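Local coordinates for protein pectate lyase (Paenibacillus sp. 0602, PDB 5GT5) that cleaves polygalacturonate, and probably partly methylated pectin in endo fashion, by a probably calcium-dependent beta-elimination as a polysaccharide lyase family 1 enzyme, at residues I263-H266 / H267-Y270. The protein carries 1 engineered substitution. Numbering follows the deposited sequence.
Sequences ITLH and HNVY
His266 and His267 meet where strand 262-271 is interrupted at His267-Asn268, and the backbone angles locate the bend. Residues 263-266 are extended; His267 alone takes left-handed helical values (phi 54°, psi 38°), and Asn268 returns to extended ones. This single residue turns the chain, and the Tyr270 side chain points back toward Leu265.

Outside the bend the two imidazoles are joined by a hydrogen bond between His266 ND1 and His267 ND1, 2.8 Å long and nearly straight at 172°. The rings meet rim to rim with almost perpendicular planes, neither lying over the other. His266 reaches its neighbour because its CG sits between the backbone N and the carbonyl carbon. Through its other nitrogen, NE2, His267 bonds to Asp414 OD2, which holds the ring from a second side.

Inside the bend, Asn268 ND2 donates to Tyr270 OH over 3.1 Å, the hydroxyl lying tilted from the amide plane. The same ND2 also bonds Ile188 O, and OD1 accepts from Ser191 N, so both ends of the amide tie the turn to strand 184-194. Leu265 lies across the phenol end at about a right angle, with CD1 3.6 Å from Tyr270 OH; that hydroxyl also bonds His247.

A residue in left-handed conformation followed by an asparagine bonded to the neighbouring rung is consistent with the turns of the right-handed parallel beta-helix of pectate lyases. Phe193 stacks on Tyr270, Trp190 on His267 and Tyr288 on His266, while strand 262-271 runs parallel between strand 184-194 and strands 284-288 and 291-293.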
# COMPACT_ATOMS: atom_id res chain seq x y z
N ILE A 263 -4.71 7.74 8.87
CA ILE A 263 -3.61 8.34 9.62
C ILE A 263 -3.69 8.01 11.11
O ILE A 263 -4.77 8.00 11.71
CB ILE A 263 -3.57 9.87 9.38
CG1 ILE A 263 -2.32 10.47 9.99
CG2 ILE A 263 -4.80 10.61 9.93
CD1 ILE A 263 -2.01 11.89 9.46
N THR A 264 -2.53 7.72 11.69
CA THR A 264 -2.36 7.54 13.13
C THR A 264 -1.45 8.63 13.64
O THR A 264 -0.36 8.86 13.08
CB THR A 264 -1.69 6.20 13.45
OG1 THR A 264 -2.44 5.14 12.84
CG2 THR A 264 -1.58 5.97 14.95
N LEU A 265 -1.88 9.31 14.71
CA LEU A 265 -1.04 10.30 15.44
C LEU A 265 -0.82 9.77 16.86
O LEU A 265 -1.79 9.43 17.53
CB LEU A 265 -1.78 11.64 15.55
CG LEU A 265 -2.35 12.21 14.25
CD1 LEU A 265 -3.15 13.47 14.53
CD2 LEU A 265 -1.24 12.49 13.23
N HIS A 266 0.41 9.71 17.34
CA HIS A 266 0.59 9.27 18.73
C HIS A 266 1.88 9.76 19.34
O HIS A 266 2.90 9.93 18.65
CB HIS A 266 0.41 7.75 18.90
CG HIS A 266 1.57 6.92 18.47
ND1 HIS A 266 2.62 6.62 19.32
CD2 HIS A 266 1.85 6.30 17.29
CE1 HIS A 266 3.49 5.87 18.68
NE2 HIS A 266 3.05 5.65 17.44
N HIS A 267 1.82 10.02 20.66
CA HIS A 267 2.99 10.54 21.39
C HIS A 267 3.52 11.82 20.73
O HIS A 267 4.72 12.06 20.66
CB HIS A 267 4.08 9.45 21.57
CG HIS A 267 3.63 8.34 22.47
ND1 HIS A 267 2.91 7.24 22.02
CD2 HIS A 267 3.72 8.19 23.82
CE1 HIS A 267 2.58 6.48 23.04
NE2 HIS A 267 3.08 7.02 24.15
N ASN A 268 2.58 12.64 20.25
CA ASN A 268 2.93 13.96 19.70
C ASN A 268 2.50 15.05 20.64
O ASN A 268 1.49 14.90 21.36
CB ASN A 268 2.23 14.24 18.37
CG ASN A 268 2.63 13.28 17.28
OD1 ASN A 268 3.74 12.71 17.28
ND2 ASN A 268 1.71 13.09 16.33
N VAL A 269 3.24 16.15 20.64
CA VAL A 269 2.85 17.36 21.37
C VAL A 269 2.48 18.45 20.39
O VAL A 269 3.29 18.79 19.51
CB VAL A 269 3.98 17.86 22.30
CG1 VAL A 269 3.61 19.18 23.00
CG2 VAL A 269 4.34 16.80 23.32
N TYR A 270 1.26 18.98 20.51
CA TYR A 270 0.78 20.09 19.69
C TYR A 270 0.69 21.30 20.61
O TYR A 270 -0.30 21.44 21.34
CB TYR A 270 -0.60 19.77 19.09
CG TYR A 270 -0.54 18.60 18.11
CD1 TYR A 270 -0.20 18.81 16.78
CD2 TYR A 270 -0.80 17.30 18.54
CE1 TYR A 270 -0.07 17.74 15.89
CE2 TYR A 270 -0.73 16.22 17.66
CZ TYR A 270 -0.35 16.45 16.34
OH TYR A 270 -0.26 15.38 15.48